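Local coordinates for protein aldehyde dehydrogenase 12 (Zea mays, PDB 6D97) that catalyses the NAD+-dependent oxidation of L-glutamate gamma-semialdehyde to glutamate, the last step of proline catabolism in plants, at residues N99-P104 against N183-P188; L213-K218 against A519-W524; R106-G111 against Q163-A168. All blocks are in the same frame, centred on the assembly; numbering follows the deposited sequence.

Contact 1. Residues N99-P104 against N183-P188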
loop_
_atom_site.group_PDB
_atom_site.type_symbol
_atom_site.label_atom_id
_atom_site.label_comp_id
_atom_site.label_asym_id
_atom_site.label_seq_id
_atom_site.Cartn_x
_atom_site.Cartn_y
_atom_site.Cartn_z
ATOM N N ASN A 99 -12.741 -12.073 -12.534
ATOM C CA ASN A 99 -12.257 -11.738 -11.203
ATOM C C ASN A 99 -10.770 -12.074 -11.175
ATOM O O ASN A 99 -10.254 -12.591 -12.175
ATOM C CB ASN A 99 -13.058 -12.478 -10.123
ATOM C CG ASN A 99 -13.041 -13.978 -10.293
ATOM O OD1 ASN A 99 -11.983 -14.605 -10.262
ATOM N ND2 ASN A 99 -14.226 -14.572 -10.419
ATOM N N PRO A 100 -10.038 -11.791 -10.088
ATOM C CA PRO A 100 -8.587 -12.042 -10.109
ATOM C C PRO A 100 -8.186 -13.474 -10.432
ATOM O O PRO A 100 -7.017 -13.699 -10.763
ATOM C CB PRO A 100 -8.147 -11.652 -8.692
ATOM C CG PRO A 100 -9.098 -10.610 -8.289
ATOM C CD PRO A 100 -10.422 -11.020 -8.888
ATOM N N LEU A 101 -9.099 -14.443 -10.355
ATOM C CA LEU A 101 -8.767 -15.834 -10.638
ATOM C C LEU A 101 -9.463 -16.399 -11.868
ATOM O O LEU A 101 -9.153 -17.528 -12.267
ATOM C CB LEU A 101 -9.110 -16.719 -9.429
ATOM C CG LEU A 101 -8.324 -16.457 -8.145
ATOM C CD1 LEU A 101 -8.679 -17.486 -7.075
ATOM C CD2 LEU A 101 -6.829 -16.449 -8.418
ATOM N N LYS A 102 -10.393 -15.663 -12.473
ATOM C CA LYS A 102 -11.204 -16.177 -13.570
ATOM C C LYS A 102 -11.181 -15.200 -14.735
ATOM O O LYS A 102 -11.410 -14.002 -14.545
ATOM C CB LYS A 102 -12.646 -16.418 -13.121
ATOM C CG LYS A 102 -13.525 -16.992 -14.215
ATOM C CD LYS A 102 -14.971 -17.064 -13.779
ATOM C CE LYS A 102 -15.545 -15.667 -13.632
ATOM N NZ LYS A 102 -17.017 -15.688 -13.426
ATOM N N ALA A 103 -10.930 -15.723 -15.937
ATOM C CA ALA A 103 -10.809 -14.928 -17.154
ATOM C C ALA A 103 -9.967 -13.664 -16.957
ATOM O O ALA A 103 -10.389 -12.567 -17.338
ATOM C CB ALA A 103 -12.185 -14.569 -17.697
ATOM N N PRO A 104 -8.766 -13.781 -16.376
ATOM C CA PRO A 104 -7.973 -12.572 -16.090
ATOM C C PRO A 104 -7.580 -11.807 -17.334
ATOM O O PRO A 104 -7.276 -10.611 -17.239
ATOM C CB PRO A 104 -6.740 -13.120 -15.360
ATOM C CG PRO A 104 -6.592 -14.492 -15.898
ATOM C CD PRO A 104 -7.990 -15.008 -16.114
ATOM N N ASN A 183 -4.899 -14.671 1.719
ATOM C CA ASN A 183 -4.887 -13.730 0.609
ATOM C C ASN A 183 -6.132 -12.859 0.641
ATOM O O ASN A 183 -7.234 -13.346 0.906
ATOM C CB ASN A 183 -4.815 -14.466 -0.734
ATOM C CG ASN A 183 -3.619 -15.387 -0.828
ATOM O OD1 ASN A 183 -3.585 -16.450 -0.208
ATOM N ND2 ASN A 183 -2.635 -14.991 -1.615
ATOM N N GLY A 184 -5.955 -11.572 0.348
ATOM C CA GLY A 184 -7.081 -10.669 0.231
ATOM C C GLY A 184 -7.263 -10.143 -1.178
ATOM O O GLY A 184 -6.378 -9.463 -1.704
ATOM N N TYR A 185 -8.405 -10.435 -1.796
ATOM C CA TYR A 185 -8.672 -10.069 -3.177
ATOM C C TYR A 185 -9.760 -9.007 -3.257
ATOM O O TYR A 185 -10.516 -8.785 -2.308
ATOM C CB TYR A 185 -9.103 -11.287 -4.002
ATOM C CG TYR A 185 -8.010 -12.298 -4.253
ATOM C CD1 TYR A 185 -7.154 -12.169 -5.344
ATOM C CD2 TYR A 185 -7.840 -13.389 -3.403
ATOM C CE1 TYR A 185 -6.158 -13.097 -5.581
ATOM C CE2 TYR A 185 -6.848 -14.321 -3.629
ATOM C CZ TYR A 185 -6.013 -14.171 -4.719
ATOM O OH TYR A 185 -5.026 -15.100 -4.939
ATOM N N ARG A 186 -9.830 -8.352 -4.414
ATOM C CA ARG A 186 -10.936 -7.461 -4.754
ATOM C C ARG A 186 -11.856 -8.241 -5.684
ATOM O O ARG A 186 -11.533 -8.462 -6.853
ATOM C CB ARG A 186 -10.443 -6.175 -5.406
ATOM C CG ARG A 186 -9.408 -5.400 -4.607
ATOM C CD ARG A 186 -9.875 -5.123 -3.192
ATOM N NE ARG A 186 -11.189 -4.487 -3.164
ATOM C CZ ARG A 186 -11.828 -4.147 -2.050
ATOM N NH1 ARG A 186 -11.270 -4.378 -0.872
ATOM N NH2 ARG A 186 -13.025 -3.581 -2.116
ATOM N N TRP A 187 -12.998 -8.669 -5.157
ATOM C CA TRP A 187 -13.959 -9.468 -5.906
ATOM C C TRP A 187 -15.041 -8.575 -6.495
ATOM O O TRP A 187 -15.459 -7.608 -5.855
ATOM C CB TRP A 187 -14.613 -10.507 -5.003
ATOM C CG TRP A 187 -14.674 -11.860 -5.607
ATOM C CD1 TRP A 187 -15.793 -12.561 -5.959
ATOM C CD2 TRP A 187 -13.558 -12.691 -5.935
ATOM N NE1 TRP A 187 -15.440 -13.781 -6.484
ATOM C CE2 TRP A 187 -14.073 -13.884 -6.482
ATOM C CE3 TRP A 187 -12.172 -12.542 -5.819
ATOM C CZ2 TRP A 187 -13.249 -14.922 -6.915
ATOM C CZ3 TRP A 187 -11.355 -13.572 -6.247
ATOM C CH2 TRP A 187 -11.898 -14.749 -6.790
ATOM N N PRO A 188 -15.531 -8.880 -7.692
ATOM C CA PRO A 188 -16.633 -8.094 -8.255
ATOM C C PRO A 188 -17.933 -8.400 -7.531
ATOM O O PRO A 188 -18.027 -9.308 -6.704
ATOM C CB PRO A 188 -16.686 -8.554 -9.715
ATOM C CG PRO A 188 -16.182 -9.949 -9.667
ATOM C CD PRO A 188 -15.123 -9.973 -8.590
#

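Contact 2. Residues L213-K218 against A519-W524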
loop_
_atom_site.group_PDB
_atom_site.type_symbol
_atom_site.label_atom_id
_atom_site.label_comp_id
_atom_site.label_asym_id
_atom_site.label_seq_id
_atom_site.Cartn_x
_atom_site.Cartn_y
_atom_site.Cartn_z
ATOM N N LEU A 213 -16.902 -2.007 -15.008
ATOM C CA LEU A 213 -16.410 -3.029 -15.924
ATOM C C LEU A 213 -15.015 -3.502 -15.536
ATOM O O LEU A 213 -14.717 -4.701 -15.617
ATOM C CB LEU A 213 -16.411 -2.499 -17.357
ATOM C CG LEU A 213 -17.782 -2.348 -18.015
ATOM C CD1 LEU A 213 -17.669 -1.561 -19.318
ATOM C CD2 LEU A 213 -18.395 -3.711 -18.259
ATOM N N TYR A 214 -14.150 -2.576 -15.108
ATOM C CA TYR A 214 -12.774 -2.934 -14.768
ATOM C C TYR A 214 -12.726 -4.035 -13.717
ATOM O O TYR A 214 -11.948 -4.989 -13.840
ATOM C CB TYR A 214 -12.011 -1.711 -14.258
ATOM C CG TYR A 214 -11.724 -0.630 -15.275
ATOM C CD1 TYR A 214 -11.687 -0.913 -16.634
ATOM C CD2 TYR A 214 -11.480 0.678 -14.867
ATOM C CE1 TYR A 214 -11.419 0.078 -17.562
ATOM C CE2 TYR A 214 -11.217 1.677 -15.782
ATOM C CZ TYR A 214 -11.184 1.374 -17.129
ATOM O OH TYR A 214 -10.916 2.373 -18.040
ATOM N N MET A 215 -13.543 -3.917 -12.671
ATOM C CA MET A 215 -13.464 -4.849 -11.553
ATOM C C MET A 215 -14.175 -6.166 -11.825
ATOM O O MET A 215 -14.099 -7.073 -10.988
ATOM C CB MET A 215 -14.037 -4.208 -10.288
ATOM C CG MET A 215 -13.355 -2.904 -9.907
ATOM S SD MET A 215 -11.554 -3.022 -9.925
ATOM C CE MET A 215 -11.269 -4.210 -8.616
ATOM N N GLY A 216 -14.858 -6.293 -12.953
ATOM C CA GLY A 216 -15.500 -7.527 -13.333
ATOM C C GLY A 216 -17.014 -7.563 -13.213
ATOM O O GLY A 216 -17.588 -8.659 -13.245
ATOM N N ASN A 217 -17.671 -6.417 -13.077
ATOM C CA ASN A 217 -19.121 -6.375 -12.988
ATOM C C ASN A 217 -19.743 -6.282 -14.379
ATOM O O ASN A 217 -19.075 -5.967 -15.369
ATOM C CB ASN A 217 -19.576 -5.189 -12.136
ATOM C CG ASN A 217 -18.913 -5.158 -10.772
ATOM O OD1 ASN A 217 -19.301 -5.895 -9.866
ATOM N ND2 ASN A 217 -17.909 -4.302 -10.619
ATOM N N LYS A 218 -21.041 -6.575 -14.445
ATOM C CA LYS A 218 -21.832 -6.292 -15.637
ATOM C C LYS A 218 -22.853 -5.220 -15.290
ATOM O O LYS A 218 -23.831 -5.506 -14.582
ATOM C CB LYS A 218 -22.529 -7.543 -16.173
ATOM C CG LYS A 218 -23.494 -7.244 -17.306
ATOM C CD LYS A 218 -23.922 -8.485 -18.050
ATOM C CE LYS A 218 -24.840 -8.106 -19.202
ATOM N NZ LYS A 218 -25.204 -9.279 -20.042
ATOM N N ALA A 519 -11.151 4.889 -5.628
ATOM C CA ALA A 519 -12.586 5.067 -5.816
ATOM C C ALA A 519 -13.191 3.895 -6.576
ATOM O O ALA A 519 -14.266 3.401 -6.221
ATOM C CB ALA A 519 -12.856 6.379 -6.550
ATOM N N ILE A 520 -12.507 3.433 -7.622
ATOM C CA ILE A 520 -13.011 2.307 -8.403
ATOM C C ILE A 520 -13.065 1.049 -7.547
ATOM O O ILE A 520 -14.058 0.310 -7.561
ATOM C CB ILE A 520 -12.144 2.100 -9.654
ATOM C CG1 ILE A 520 -12.299 3.293 -10.593
ATOM C CG2 ILE A 520 -12.519 0.799 -10.346
ATOM C CD1 ILE A 520 -11.369 3.235 -11.790
ATOM N N LYS A 521 -12.000 0.789 -6.784
ATOM C CA LYS A 521 -11.953 -0.425 -5.975
ATOM C C LYS A 521 -12.975 -0.386 -4.846
ATOM O O LYS A 521 -13.613 -1.402 -4.550
ATOM C CB LYS A 521 -10.544 -0.634 -5.423
ATOM C CG LYS A 521 -9.515 -1.024 -6.472
ATOM C CD LYS A 521 -8.138 -1.226 -5.851
ATOM C CE LYS A 521 -7.230 -0.032 -6.078
ATOM N NZ LYS A 521 -6.050 -0.030 -5.159
ATOM N N LEU A 522 -13.153 0.774 -4.206
ATOM C CA LEU A 522 -14.135 0.877 -3.128
ATOM C C LEU A 522 -15.552 0.679 -3.651
ATOM O O LEU A 522 -16.354 -0.048 -3.050
ATOM C CB LEU A 522 -14.011 2.234 -2.434
ATOM C CG LEU A 522 -15.231 2.659 -1.613
ATOM C CD1 LEU A 522 -15.241 1.923 -0.278
ATOM C CD2 LEU A 522 -15.274 4.165 -1.415
ATOM N N VAL A 523 -15.872 1.303 -4.781
ATOM C CA VAL A 523 -17.251 1.330 -5.252
ATOM C C VAL A 523 -17.627 0.027 -5.946
ATOM O O VAL A 523 -18.755 -0.456 -5.807
ATOM C CB VAL A 523 -17.457 2.549 -6.173
ATOM C CG1 VAL A 523 -18.793 2.470 -6.876
ATOM C CG2 VAL A 523 -17.368 3.836 -5.367
ATOM N N TRP A 524 -16.698 -0.571 -6.693
ATOM C CA TRP A 524 -17.038 -1.620 -7.646
ATOM C C TRP A 524 -16.460 -2.985 -7.302
ATOM O O TRP A 524 -16.524 -3.898 -8.132
ATOM C CB TRP A 524 -16.605 -1.199 -9.048
ATOM C CG TRP A 524 -17.434 -0.070 -9.539
ATOM C CD1 TRP A 524 -17.005 1.174 -9.910
ATOM C CD2 TRP A 524 -18.858 -0.064 -9.673
ATOM N NE1 TRP A 524 -18.079 1.947 -10.286
ATOM C CE2 TRP A 524 -19.226 1.210 -10.150
ATOM C CE3 TRP A 524 -19.858 -1.019 -9.446
ATOM C CZ2 TRP A 524 -20.551 1.555 -10.401
ATOM C CZ3 TRP A 524 -21.169 -0.676 -9.694
ATOM C CH2 TRP A 524 -21.505 0.601 -10.170
#

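Contact 3. Residues R106-G111 against Q163-A168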
loop_
_atom_site.group_PDB
_atom_site.type_symbol
_atom_site.label_atom_id
_atom_site.label_comp_id
_atom_site.label_asym_id
_atom_site.label_seq_id
_atom_site.Cartn_x
_atom_site.Cartn_y
_atom_site.Cartn_z
ATOM N N ARG A 106 -9.420 -10.626 -19.356
ATOM C CA ARG A 106 -10.365 -9.528 -19.522
ATOM C C ARG A 106 -9.853 -8.238 -18.890
ATOM O O ARG A 106 -10.225 -7.148 -19.339
ATOM C CB ARG A 106 -11.728 -9.903 -18.942
ATOM C CG ARG A 106 -12.542 -10.826 -19.833
ATOM C CD ARG A 106 -13.876 -11.188 -19.190
ATOM N NE ARG A 106 -14.613 -10.018 -18.711
ATOM C CZ ARG A 106 -15.430 -9.279 -19.455
ATOM N NH1 ARG A 106 -15.621 -9.575 -20.733
ATOM N NH2 ARG A 106 -16.055 -8.238 -18.920
ATOM N N TYR A 107 -9.018 -8.335 -17.849
ATOM C CA TYR A 107 -8.344 -7.144 -17.340
ATOM C C TYR A 107 -7.476 -6.512 -18.417
ATOM O O TYR A 107 -7.448 -5.284 -18.566
ATOM C CB TYR A 107 -7.480 -7.479 -16.126
ATOM C CG TYR A 107 -8.220 -7.887 -14.877
ATOM C CD1 TYR A 107 -8.977 -6.970 -14.159
ATOM C CD2 TYR A 107 -8.120 -9.185 -14.393
ATOM C CE1 TYR A 107 -9.633 -7.345 -13.006
ATOM C CE2 TYR A 107 -8.776 -9.573 -13.248
ATOM C CZ TYR A 107 -9.532 -8.650 -12.558
ATOM O OH TYR A 107 -10.183 -9.023 -11.408
ATOM N N LEU A 108 -6.754 -7.340 -19.177
ATOM C CA LEU A 108 -5.901 -6.825 -20.243
ATOM C C LEU A 108 -6.725 -6.214 -21.365
ATOM O O LEU A 108 -6.330 -5.196 -21.947
ATOM C CB LEU A 108 -5.012 -7.940 -20.786
ATOM C CG LEU A 108 -4.126 -8.564 -19.712
ATOM C CD1 LEU A 108 -3.107 -9.523 -20.319
ATOM C CD2 LEU A 108 -3.458 -7.454 -18.928
ATOM N N MET A 109 -7.865 -6.832 -21.690
ATOM C CA MET A 109 -8.734 -6.312 -22.741
ATOM C C MET A 109 -9.204 -4.905 -22.417
ATOM O O MET A 109 -9.258 -4.039 -23.295
ATOM C CB MET A 109 -9.936 -7.237 -22.929
ATOM C CG MET A 109 -10.934 -6.787 -23.987
ATOM S SD MET A 109 -12.359 -7.893 -24.043
ATOM C CE MET A 109 -13.177 -7.501 -22.498
ATOM N N TYR A 110 -9.552 -4.657 -21.160
ATOM C CA TYR A 110 -10.047 -3.334 -20.822
ATOM C C TYR A 110 -8.916 -2.323 -20.727
ATOM O O TYR A 110 -9.151 -1.117 -20.873
ATOM C CB TYR A 110 -10.855 -3.394 -19.536
ATOM C CG TYR A 110 -12.296 -3.684 -19.826
ATOM C CD1 TYR A 110 -13.142 -2.677 -20.266
ATOM C CD2 TYR A 110 -12.808 -4.963 -19.701
ATOM C CE1 TYR A 110 -14.459 -2.929 -20.551
ATOM C CE2 TYR A 110 -14.125 -5.225 -19.980
ATOM C CZ TYR A 110 -14.947 -4.206 -20.405
ATOM O OH TYR A 110 -16.263 -4.475 -20.686
ATOM N N GLY A 111 -7.691 -2.787 -20.482
ATOM C CA GLY A 111 -6.546 -1.924 -20.705
ATOM C C GLY A 111 -6.461 -1.476 -22.151
ATOM O O GLY A 111 -6.243 -0.296 -22.439
ATOM N N GLN A 163 -2.886 -1.328 -16.256
ATOM C CA GLN A 163 -3.403 -0.597 -15.101
ATOM C C GLN A 163 -4.766 -1.099 -14.635
ATOM O O GLN A 163 -5.106 -0.917 -13.461
ATOM C CB GLN A 163 -3.459 0.903 -15.403
ATOM C CG GLN A 163 -2.080 1.566 -15.493
ATOM C CD GLN A 163 -1.308 1.554 -14.171
ATOM O OE1 GLN A 163 -1.835 1.170 -13.125
ATOM N NE2 GLN A 163 -0.051 1.980 -14.221
ATOM N N VAL A 164 -5.550 -1.726 -15.509
ATOM C CA VAL A 164 -6.778 -2.376 -15.060
ATOM C C VAL A 164 -6.451 -3.652 -14.301
ATOM O O VAL A 164 -7.000 -3.914 -13.224
ATOM C CB VAL A 164 -7.702 -2.651 -16.256
ATOM C CG1 VAL A 164 -8.913 -3.449 -15.808
ATOM C CG2 VAL A 164 -8.121 -1.343 -16.881
ATOM N N ARG A 165 -5.554 -4.460 -14.871
ATOM C CA ARG A 165 -4.975 -5.611 -14.193
ATOM C C ARG A 165 -4.483 -5.238 -12.796
ATOM O O ARG A 165 -4.748 -5.942 -11.818
ATOM C CB ARG A 165 -3.836 -6.160 -15.063
ATOM C CG ARG A 165 -3.231 -7.477 -14.620
ATOM C CD ARG A 165 -1.716 -7.488 -14.824
ATOM N NE ARG A 165 -1.284 -7.497 -16.220
ATOM C CZ ARG A 165 -1.003 -8.599 -16.905
ATOM N NH1 ARG A 165 -1.125 -9.786 -16.328
ATOM N NH2 ARG A 165 -0.606 -8.512 -18.169
ATOM N N PHE A 166 -3.794 -4.097 -12.686
ATOM C CA PHE A 166 -3.255 -3.658 -11.404
ATOM C C PHE A 166 -4.341 -3.278 -10.405
ATOM O O PHE A 166 -4.077 -3.281 -9.198
ATOM C CB PHE A 166 -2.308 -2.475 -11.608
ATOM C CG PHE A 166 -0.999 -2.844 -12.248
ATOM C CD1 PHE A 166 -0.576 -4.162 -12.296
ATOM C CD2 PHE A 166 -0.183 -1.861 -12.786
ATOM C CE1 PHE A 166 0.636 -4.494 -12.878
ATOM C CE2 PHE A 166 1.025 -2.183 -13.372
ATOM C CZ PHE A 166 1.436 -3.504 -13.419
ATOM N N LEU A 167 -5.547 -2.936 -10.872
ATOM C CA LEU A 167 -6.650 -2.697 -9.945
ATOM C C LEU A 167 -7.011 -3.963 -9.181
ATOM O O LEU A 167 -7.495 -3.887 -8.046
ATOM C CB LEU A 167 -7.875 -2.165 -10.694
ATOM C CG LEU A 167 -7.844 -0.735 -11.231
ATOM C CD1 LEU A 167 -9.100 -0.447 -12.041
ATOM C CD2 LEU A 167 -7.716 0.248 -10.073
ATOM N N ALA A 168 -6.785 -5.129 -9.786
ATOM C CA ALA A 168 -7.032 -6.416 -9.150
ATOM C C ALA A 168 -5.829 -6.925 -8.364
ATOM O O ALA A 168 -5.762 -8.122 -8.056
ATOM C CB ALA A 168 -7.450 -7.451 -10.194
HETATM O O HOH W 1 -4.952 -3.953 -17.686
#

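Contact 1. Residues N99-P104 against N183-P188
Asn99 lies flat against the indole of Trp187, its amide plane only 18° from that of the ring. The approach is over one face: CB of Asn99 stands 4.0 Å from the centroid of the six-membered ring of Trp187 in a CH-pi contact, and CG of Asn99 lies 3.5 Å from CZ2 of Trp187. CG of Asn99 sits between the backbone N and the carbonyl carbon (chi1 57°), which turns the amide back over its own turn and lets OD1 of Asn99 accept the N-H of Leu101 at 2.9 Å (148° at the hydrogen), an Asx turn inside a type I beta turn. ND2 of Asn99 is held by His95 O and by Gly479 O of the second subunit. Alongside, Pro188 CD comes within 3.6 Å of Asn99 CB, while the Pro100 ring wedges against the strand, its CB 3.5 Å from CD1 of Tyr185 and its CD 3.5 Å from the carbonyl O of Arg186. Strand 180-187 is the middle of the three-stranded antiparallel sheet formed with 170-174 and 526-533, which probably corresponds to the oligomerisation sheet of other aldehyde dehydrogenases; the 99-104 turn thus packs on it close to where subunits meet. With an alanine in place of Trp187, the Asn99 amide would probably lose the surface it stacks on, and a gap would open beside Pro100 and Leu101. Fit is looser at Leu101, whose CG meets the edge of the indole at 4.2 Å from CH2 of Trp187 and whose CD2 stays 4.1 Å from OH of Tyr185; Leu478 of the second subunit and Arg181 of the third also pack on this leucine. The partly exposed side is that of Arg186, whose chain leads away from the turn toward Ser525.

Contact 2. Residues L213-K218 against A519-W524
The side-chain amide of Asn217 joins the loop that follows helix 203-214 to the C-terminal part of helix 517-524: ND2 of Asn217 donates to the carbonyl O of Trp524 at 2.9 Å. The bond is nearly straight, 173° at the hydrogen, lies in the amide plane of Asn217 and meets a lone pair of the acceptor. Both ends of this amide are used, since ND2 also donates to Ala212 O and OD1 receives the backbone N-H groups of Tyr189 and Gly190, which together fix its rotation. Met215 lies beside it as a curled chain, its CB resting 3.3 Å from Trp524 O. CG of Met215 is placed beside the backbone N (chi1 -57°), 3.8 Å from Trp524 CB and equally far from Ile520 CG2; further bends at chi2 and chi3 curl the thioether over Ile520 CG2 and bring CE of Met215 to Lys521 CG at 4.2 Å. The other branch of Ile520 is extended, bringing CD1 to the edge of the Tyr214 ring, 4.0 Å from CD2 of Tyr214. Beyond the amide, the Trp524 indole packs on Val192, Ile194 and Leu271, with NE1 bonded to Gln208. Gly216, at positive phi, ends the helix in a Schellman motif, and the chain then enters strand 218-223. Helix 203-214 links the parallel strands 191-196 and 218-223 as the helix of a beta-alpha-beta unit of the NAD-binding Rossmann fold, and the contact packs helix 517-524 against its C-terminal end, with the Trp524 side chain about 8 Å from that of the NAD-binding residue Thr196.

Contact 3. Residues R106-G111 against Q163-A168
Tyr107 and Val164 meet where helix 106-111 crosses the short, weakly bonded helix 163-167, roughly antiparallel, the segment axes passing 7.8 Å apart with N-to-C directions 137° apart. CG1 of Val164 lies in the plane of the Tyr107 ring, at its edge, 3.9 Å from CD1 of Tyr107. The other methyl, CG2 of Val164, leans on the backbone at N of Gly111, 3.9 Å away. At the far end of the phenol, Ala168 CB packs obliquely 3.4 Å from CZ of Tyr107. On the other flank CD2 of Leu108 lies over one face of the Arg165 guanidinium, 3.4 Å from CZ of Arg165. The arginine leaves with CG anti to the backbone N (chi1 -172°) and then bends twice, which sets its flat head against CD2 of Leu108. That head is held from further out: NE forms a salt bridge with Asp162, and NH1 and NH2 donate to Pro174 O and Asn176 OD1 of the third subunit, so the pair sits beside a subunit interface. Between the two backbones a water donates to Tyr107 O at 3.0 Å and accepts from Arg165 N at 2.9 Å.

Overall arrangement
From the N terminus, the turn 99-104 comes first, followed at once by helix 105-121. Contact 3 closes the inner loop when 163-168 returns to that helix after a largely helical excursion; contact 1 closes the outer one when strand 180-187 reaches the turn, so contact 3 is nested within contact 1. Contact 2 opens afterwards, at 213-218, and closes about 300 residues later with helix 517-524, just before strand 526-533 joins the sheet of 180-187. None of the loops cross. The three centres lie about 11 Å from one another, and the contacts touch, tying helices 105-121 and 163-167, the Rossmann domain and the three-stranded sheet of 180-187 together on one side of the chain.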